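Local coordinates for mandelate racemase/muconate lactonizing protein (Paenibacillus sp., PDB 3V5C) that probably dehydrates galacturonate as a magnesium-dependent member of the enolase superfamily, at residues Leu87-Ala90 and Tyr91-Gln94; Met178-Trp181 and Glu182-Arg186; Leu373-Tyr376 and Leu377-Ser381. The protein carries 1 engineered substitution. One frame throughout, in Å; residues are numbered along the deposited sequence. Where two conformers were deposited one is given.

Interaction 1: Leu87-Ala90 and Tyr91-Gln94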
loop_
_atom_site.group_PDB
_atom_site.type_symbol
_atom_site.label_atom_id
_atom_site.label_comp_id
_atom_site.label_asym_id
_atom_site.label_seq_id
_atom_site.Cartn_x
_atom_site.Cartn_y
_atom_site.Cartn_z
ATOM N N LEU A 87 13.767 14.986 0.114
ATOM C CA LEU A 87 14.342 14.442 1.334
ATOM C C LEU A 87 15.483 13.511 0.985
ATOM O O LEU A 87 15.326 12.596 0.159
ATOM C CB LEU A 87 13.280 13.690 2.124
ATOM C CG LEU A 87 13.758 13.203 3.474
ATOM C CD1 LEU A 87 13.971 14.396 4.401
ATOM C CD2 LEU A 87 12.713 12.277 4.062
ATOM N N ARG A 88 16.641 13.739 1.603
ATOM C CA ARG A 88 17.812 12.929 1.297
ATOM C C ARG A 88 17.580 11.455 1.621
ATOM O O ARG A 88 16.993 11.106 2.651
ATOM C CB ARG A 88 19.064 13.438 2.020
ATOM C CG ARG A 88 19.580 14.762 1.486
ATOM C CD ARG A 88 20.675 15.282 2.378
ATOM N NE ARG A 88 20.993 16.674 2.089
ATOM C CZ ARG A 88 21.980 17.061 1.294
ATOM N NH1 ARG A 88 22.743 16.153 0.702
ATOM N NH2 ARG A 88 22.203 18.353 1.093
ATOM N N GLU A 89 18.066 10.620 0.709
ATOM C CA GLU A 89 17.992 9.169 0.790
ATOM C C GLU A 89 18.273 8.628 2.191
ATOM O O GLU A 89 17.570 7.742 2.684
ATOM C CB GLU A 89 19.002 8.567 -0.199
ATOM C CG GLU A 89 19.055 7.076 -0.176
ATOM C CD GLU A 89 17.886 6.454 -0.903
ATOM O OE1 GLU A 89 17.170 7.191 -1.627
ATOM O OE2 GLU A 89 17.691 5.228 -0.755
ATOM N N ALA A 90 19.297 9.172 2.831
ATOM C CA ALA A 90 19.736 8.676 4.136
ATOM C C ALA A 90 18.685 8.793 5.241
ATOM O O ALA A 90 18.795 8.117 6.265
ATOM C CB ALA A 90 21.025 9.383 4.560
ATOM N N TYR A 91 17.671 9.628 5.033
ATOM C CA TYR A 91 16.682 9.907 6.082
ATOM C C TYR A 91 15.294 9.349 5.790
ATOM O O TYR A 91 14.385 9.445 6.629
ATOM C CB TYR A 91 16.528 11.417 6.303
ATOM C CG TYR A 91 17.801 12.142 6.668
ATOM C CD1 TYR A 91 18.345 12.023 7.942
ATOM C CD2 TYR A 91 18.441 12.955 5.755
ATOM C CE1 TYR A 91 19.508 12.689 8.289
ATOM C CE2 TYR A 91 19.610 13.623 6.092
ATOM C CZ TYR A 91 20.133 13.485 7.363
ATOM O OH TYR A 91 21.298 14.145 7.715
ATOM N N ARG A 92 15.114 8.792 4.597
ATOM C CA ARG A 92 13.765 8.488 4.114
ATOM C C ARG A 92 13.020 7.441 4.938
ATOM O O ARG A 92 11.955 7.729 5.480
ATOM C CB ARG A 92 13.818 8.063 2.650
ATOM C CG ARG A 92 14.197 9.207 1.738
ATOM C CD ARG A 92 14.309 8.783 0.286
ATOM N NE ARG A 92 14.670 9.938 -0.527
ATOM C CZ ARG A 92 14.628 9.965 -1.851
ATOM N NH1 ARG A 92 14.262 8.880 -2.535
ATOM N NH2 ARG A 92 14.973 11.077 -2.500
ATOM N N LEU A 93 13.571 6.237 5.032
ATOM C CA LEU A 93 12.866 5.149 5.712
ATOM C C LEU A 93 12.629 5.473 7.192
ATOM O O LEU A 93 11.600 5.098 7.766
ATOM C CB LEU A 93 13.629 3.838 5.586
ATOM C CG LEU A 93 13.960 3.388 4.162
ATOM C CD1 LEU A 93 14.828 2.134 4.190
ATOM C CD2 LEU A 93 12.667 3.195 3.331
ATOM N N GLN A 94 13.583 6.174 7.794
ATOM C CA GLN A 94 13.561 6.444 9.222
ATOM C C GLN A 94 12.649 7.613 9.572
ATOM O O GLN A 94 11.959 7.581 10.588
ATOM C CB GLN A 94 14.974 6.778 9.700
ATOM C CG GLN A 94 15.967 5.628 9.596
ATOM C CD GLN A 94 16.609 5.495 8.219
ATOM O OE1 GLN A 94 16.376 6.303 7.310
ATOM N NE2 GLN A 94 17.426 4.457 8.060
HETATM O O HOH W 1 16.624 5.891 4.555
HETATM O O HOH W 2 14.741 6.148 -2.053
#
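R92 starts with CG opposite its own carbonyl carbon (chi1 -69°) and is extended from there to NE, which carries its guanidinium back along the chain to the backbone of L87. It takes hold of one oxygen with two nitrogens, side-on: NE of R92 is 2.8 Å from L87 O, and NH2 of R92 is 3.1 Å from L87 O. The oxygen lies in the guanidinium plane, so the pair of bonds fixes how the group is rotated, a task that suits arginine. E89 bends at chi2 (77°) and brings OE1 over one face of the same group, the two planes 50° apart, with OE1 3.5 Å from R92 NH1. That oxygen stands well out of the guanidinium plane, so the salt bridge is electrostatic rather than a directed bond, while a water that donates to E89 OE1 and accepts from R92 NH1 supplies the directed link. NH2 of R92 also pairs with E296 of helix 291-303.

Nearer the backbone, L87 and R92 run antiparallel alongside each other, with CD2 of L87 4.1 Å from CG of R92. CB of R88 meets the ring edge of Y91 at CD2, 3.8 Å away, and Y91 N bonds to R88 O at 2.9 Å. The whole is a turn leading into helix 92-107, where what is probably the capping domain of the enolase fold meets a helix of the barrel.

Interaction 2: Met178-Trp181 and Glu182-Arg186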
loop_
_atom_site.group_PDB
_atom_site.type_symbol
_atom_site.label_atom_id
_atom_site.label_comp_id
_atom_site.label_asym_id
_atom_site.label_seq_id
_atom_site.Cartn_x
_atom_site.Cartn_y
_atom_site.Cartn_z
ATOM N N MET A 178 -2.849 -26.638 -1.296
ATOM C CA MET A 178 -3.783 -27.648 -1.788
ATOM C C MET A 178 -3.124 -28.363 -2.950
ATOM O O MET A 178 -2.173 -27.852 -3.526
ATOM C CB MET A 178 -5.067 -26.994 -2.309
ATOM C CG MET A 178 -5.940 -26.306 -1.279
ATOM S SD MET A 178 -7.462 -25.726 -2.038
ATOM C CE MET A 178 -8.251 -27.293 -2.471
ATOM N N PRO A 179 -3.631 -29.545 -3.313
ATOM C CA PRO A 179 -3.139 -30.240 -4.502
ATOM C C PRO A 179 -3.255 -29.304 -5.696
ATOM O O PRO A 179 -4.186 -28.499 -5.789
ATOM C CB PRO A 179 -4.095 -31.428 -4.629
ATOM C CG PRO A 179 -4.475 -31.716 -3.198
ATOM C CD PRO A 179 -4.636 -30.339 -2.584
ATOM N N LEU A 180 -2.283 -29.399 -6.597
ATOM C CA LEU A 180 -2.160 -28.471 -7.710
ATOM C C LEU A 180 -3.442 -28.245 -8.517
ATOM O O LEU A 180 -3.906 -27.115 -8.675
ATOM C CB LEU A 180 -1.055 -28.960 -8.640
ATOM C CG LEU A 180 -0.792 -28.102 -9.867
ATOM C CD1 LEU A 180 -0.252 -26.747 -9.450
ATOM C CD2 LEU A 180 0.175 -28.817 -10.808
ATOM N N TRP A 181 -4.014 -29.318 -9.042
ATOM C CA TRP A 181 -5.153 -29.174 -9.934
ATOM C C TRP A 181 -6.428 -28.748 -9.198
ATOM O O TRP A 181 -7.135 -27.863 -9.659
ATOM C CB TRP A 181 -5.348 -30.450 -10.758
ATOM C CG TRP A 181 -4.102 -30.779 -11.526
ATOM C CD1 TRP A 181 -3.252 -31.825 -11.301
ATOM C CD2 TRP A 181 -3.532 -30.028 -12.607
ATOM N NE1 TRP A 181 -2.203 -31.784 -12.187
ATOM C CE2 TRP A 181 -2.351 -30.691 -13.000
ATOM C CE3 TRP A 181 -3.911 -28.869 -13.287
ATOM C CZ2 TRP A 181 -1.549 -30.238 -14.047
ATOM C CZ3 TRP A 181 -3.108 -28.414 -14.328
ATOM C CH2 TRP A 181 -1.941 -29.097 -14.695
ATOM N N GLU A 182 -6.703 -29.374 -8.059
ATOM C CA GLU A 182 -7.859 -29.000 -7.254
ATOM C C GLU A 182 -7.771 -27.545 -6.814
ATOM O O GLU A 182 -8.753 -26.822 -6.865
ATOM C CB GLU A 182 -7.954 -29.887 -6.023
ATOM C CG GLU A 182 -9.200 -29.614 -5.217
ATOM C CD GLU A 182 -9.249 -30.373 -3.909
ATOM O OE1 GLU A 182 -8.367 -31.233 -3.660
ATOM O OE2 GLU A 182 -10.177 -30.090 -3.121
ATOM N N GLY A 183 -6.590 -27.127 -6.377
ATOM C CA GLY A 183 -6.420 -25.763 -5.891
ATOM C C GLY A 183 -6.646 -24.744 -6.994
ATOM O O GLY A 183 -7.200 -23.658 -6.755
ATOM N N THR A 184 -6.187 -25.068 -8.201
ATOM C CA THR A 184 -6.392 -24.171 -9.332
ATOM C C THR A 184 -7.874 -24.085 -9.725
ATOM O O THR A 184 -8.403 -22.995 -9.994
ATOM C CB THR A 184 -5.476 -24.563 -10.511
ATOM O OG1 THR A 184 -4.124 -24.656 -10.034
ATOM C CG2 THR A 184 -5.542 -23.532 -11.635
ATOM N N LYS A 185 -8.551 -25.232 -9.772
ATOM C CA LYS A 185 -10.000 -25.237 -9.994
ATOM C C LYS A 185 -10.727 -24.383 -8.942
ATOM O O LYS A 185 -11.653 -23.629 -9.261
ATOM C CB LYS A 185 -10.524 -26.675 -9.985
ATOM C CG LYS A 185 -11.988 -26.815 -10.380
ATOM C CD LYS A 185 -12.421 -28.286 -10.321
ATOM C CE LYS A 185 -13.909 -28.431 -10.036
ATOM N NZ LYS A 185 -14.222 -29.798 -9.534
ATOM N N ARG A 186 -10.273 -24.483 -7.698
ATOM C CA ARG A 186 -10.899 -23.763 -6.582
ATOM C C ARG A 186 -10.634 -22.266 -6.715
ATOM O O ARG A 186 -11.546 -21.470 -6.500
ATOM C CB ARG A 186 -10.456 -24.341 -5.222
ATOM C CG ARG A 186 -10.707 -23.467 -3.979
ATOM C CD ARG A 186 -11.883 -23.840 -3.085
ATOM N NE ARG A 186 -11.949 -25.227 -2.596
ATOM C CZ ARG A 186 -11.718 -25.639 -1.344
ATOM N NH1 ARG A 186 -11.334 -24.804 -0.367
ATOM N NH2 ARG A 186 -11.887 -26.924 -1.061
#
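T184 uses both of its donors on the carbonyl of L180: OG1 of T184 lies 2.8 Å from L180 O, and the backbone N of T184 lies 3.1 Å from L180 O. They arrive from opposite faces of the carbonyl plane. The hydroxyl gets there because OG1 sits beside the backbone N (chi1 -52°), folded back along the helix, which lets threonine keep its polar arm satisfied in a buried place. One residue earlier, G183 N bonds to P179 O at 2.8 Å; one residue later, K185 N bonds to W181 O at 3.0 Å, nearly straight. P179 stands at the N-cap position, a place where lacking an N-H costs a proline nothing, because the amides that open a helix have no preceding turn to bond to.

This is the first turn of helix 180-198, the helix of the beta-alpha-beta unit that joins strands 167-170 and 204-207 in the barrel of the enolase-like domain. T184 and L180 face L216 of the next barrel helix, 214-223.

Glycine fits at G183, since a side chain there would crowd P179 O and the CB of M178. The thioether runs past instead, SD of M178 being 4.0 Å from CA of G183. M178 crosses E182 at about a right angle, and a bend at chi3 (66°) turns its methyl toward two charged groups: CE lies 3.5 Å from OE2 of E182, and 3.9 Å from NH2 of R186, over one guanidinium face toward its rim. R186 is held in place by D139 and the carbonyl of L142. Farther out, P179 and E182 lie side by side, with CG of P179 3.9 Å from OE1 of E182.

Interaction 3: Leu373-Tyr376 and Leu377-Ser381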
loop_
_atom_site.group_PDB
_atom_site.type_symbol
_atom_site.label_atom_id
_atom_site.label_comp_id
_atom_site.label_asym_id
_atom_site.label_seq_id
_atom_site.Cartn_x
_atom_site.Cartn_y
_atom_site.Cartn_z
ATOM N N LEU A 373 -0.407 7.494 25.289
ATOM C CA LEU A 373 -0.193 6.079 25.046
ATOM C C LEU A 373 1.136 5.868 24.343
ATOM O O LEU A 373 1.895 4.956 24.680
ATOM C CB LEU A 373 -1.327 5.494 24.217
ATOM C CG LEU A 373 -1.137 4.014 23.875
ATOM C CD1 LEU A 373 -1.093 3.130 25.124
ATOM C CD2 LEU A 373 -2.209 3.522 22.916
ATOM N N VAL A 374 1.429 6.710 23.361
ATOM C CA VAL A 374 2.700 6.580 22.672
ATOM C C VAL A 374 3.851 6.799 23.647
ATOM O O VAL A 374 4.839 6.077 23.618
ATOM C CB VAL A 374 2.769 7.526 21.489
ATOM C CG1 VAL A 374 4.148 7.486 20.873
ATOM C CG2 VAL A 374 1.707 7.129 20.479
ATOM N N THR A 375 3.717 7.796 24.517
ATOM C CA THR A 375 4.748 8.043 25.523
ATOM C C THR A 375 4.979 6.811 26.409
ATOM O O THR A 375 6.116 6.423 26.661
ATOM C CB THR A 375 4.415 9.269 26.373
ATOM O OG1 THR A 375 4.520 10.435 25.550
ATOM C CG2 THR A 375 5.394 9.401 27.524
ATOM N N TYR A 376 3.895 6.187 26.852
ATOM C CA TYR A 376 4.002 4.960 27.630
ATOM C C TYR A 376 4.759 3.865 26.877
ATOM O O TYR A 376 5.629 3.205 27.443
ATOM C CB TYR A 376 2.610 4.456 28.027
ATOM C CG TYR A 376 2.634 3.078 28.654
ATOM C CD1 TYR A 376 3.034 2.901 29.967
ATOM C CD2 TYR A 376 2.282 1.954 27.918
ATOM C CE1 TYR A 376 3.058 1.644 30.550
ATOM C CE2 TYR A 376 2.295 0.689 28.489
ATOM C CZ TYR A 376 2.685 0.542 29.813
ATOM O OH TYR A 376 2.712 -0.711 30.392
ATOM N N LEU A 377 4.408 3.668 25.606
ATOM C CA LEU A 377 5.056 2.652 24.788
ATOM C C LEU A 377 6.534 2.955 24.510
ATOM O O LEU A 377 7.365 2.046 24.473
ATOM C CB LEU A 377 4.301 2.486 23.471
ATOM C CG LEU A 377 2.911 1.864 23.676
ATOM C CD1 LEU A 377 2.122 1.799 22.368
ATOM C CD2 LEU A 377 3.006 0.483 24.312
ATOM N N ILE A 378 6.854 4.227 24.303
ATOM C CA ILE A 378 8.239 4.647 24.104
ATOM C C ILE A 378 9.047 4.259 25.344
ATOM O O ILE A 378 10.124 3.663 25.262
ATOM C CB ILE A 378 8.328 6.182 23.916
ATOM C CG1 ILE A 378 7.735 6.592 22.566
ATOM C CG2 ILE A 378 9.775 6.658 24.017
ATOM C CD1 ILE A 378 7.396 8.103 22.460
ATOM N N ASN A 379 8.492 4.579 26.502
ATOM C CA ASN A 379 9.224 4.398 27.734
ATOM C C ASN A 379 9.330 2.935 28.152
ATOM O O ASN A 379 10.347 2.506 28.694
ATOM C CB ASN A 379 8.610 5.286 28.813
ATOM C CG ASN A 379 9.187 6.693 28.790
ATOM O OD1 ASN A 379 10.119 6.993 29.530
ATOM N ND2 ASN A 379 8.658 7.549 27.926
ATOM N N ARG A 380 8.279 2.171 27.885
ATOM C CA ARG A 380 8.263 0.768 28.255
ATOM C C ARG A 380 9.173 -0.058 27.358
ATOM O O ARG A 380 10.051 -0.773 27.838
ATOM C CB ARG A 380 6.842 0.217 28.173
ATOM C CG ARG A 380 6.744 -1.236 28.588
ATOM C CD ARG A 380 5.354 -1.774 28.302
ATOM N NE ARG A 380 5.020 -1.657 26.888
ATOM C CZ ARG A 380 5.122 -2.654 26.015
ATOM N NH1 ARG A 380 5.542 -3.847 26.414
ATOM N NH2 ARG A 380 4.795 -2.462 24.747
ATOM N N SER A 381 8.957 0.052 26.052
ATOM C CA SER A 381 9.605 -0.833 25.094
ATOM C C SER A 381 10.394 -0.135 23.984
ATOM O O SER A 381 11.187 -0.769 23.285
ATOM C CB SER A 381 8.563 -1.744 24.452
ATOM O OG SER A 381 7.989 -2.602 25.415
#
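The carbonyl oxygen of T375 is gripped twice by N379: N379 N lies 3.0 Å from T375 O, and N379 ND2 lies 3.1 Å from T375 O. The two donors come from opposite faces of the carbonyl plane, and the oxygen stays close to the plane of the N379 amide, so that bond also limits how the amide can turn. Asparagine is short enough to fold back near a helix end. T375 runs alongside N379, and its hydroxyl bonds instead to R49 and to the carbonyl of D371.

On the buried side, I378 has CG1 beside its backbone N (chi1 -70°), which lays the branch across the preceding turn, with CG1 3.1 Å from V374 O and CD1 3.7 Å from CG1 of V374. Apolar side chains suit this face, which packs on the sheet. Replacing I378 by an alanine would probably leave V374 without its hydrophobic neighbour and open a gap against A20 and R49. L373 and L377 continue the apolar surface, CG of L373 lying 4.2 Å from CD1 of L377, while L377 reaches A20 and L22.

At the outer side, CB of R380 lies over one face of the Y376 ring and, in one of two deposited conformers, CD of R380 comes 3.5 Å from OH of Y376, ring and guanidinium planes 23° apart. The arrangement is that of an amphipathic helix, here 371-380, packing on strands 14-30 and 42-52, as in the enolase fold, where the chain returns to its N-terminal domain.

All three contacts are local and mix buried with exposed residues; interaction 3 has two buried residues, interactions 1 and 2 three each. Interaction 2 belongs to a barrel helix, far out and across the chain's centre from interaction 1, with centres 44 Å apart. Interactions 1 and 3 lie on helices 92-107 and 371-380 of what is probably the capping region, their centres 24 Å apart and their nearest atoms about 13 Å. Their chemistry follows their places. Interaction 1, a turn before a helix, relies on arginine, carboxylate and water; interaction 2, a helix start, on backbone carbonyls and a threonine hydroxyl; interaction 3, a helix end, on apolar packing against a sheet with one asparagine folding back.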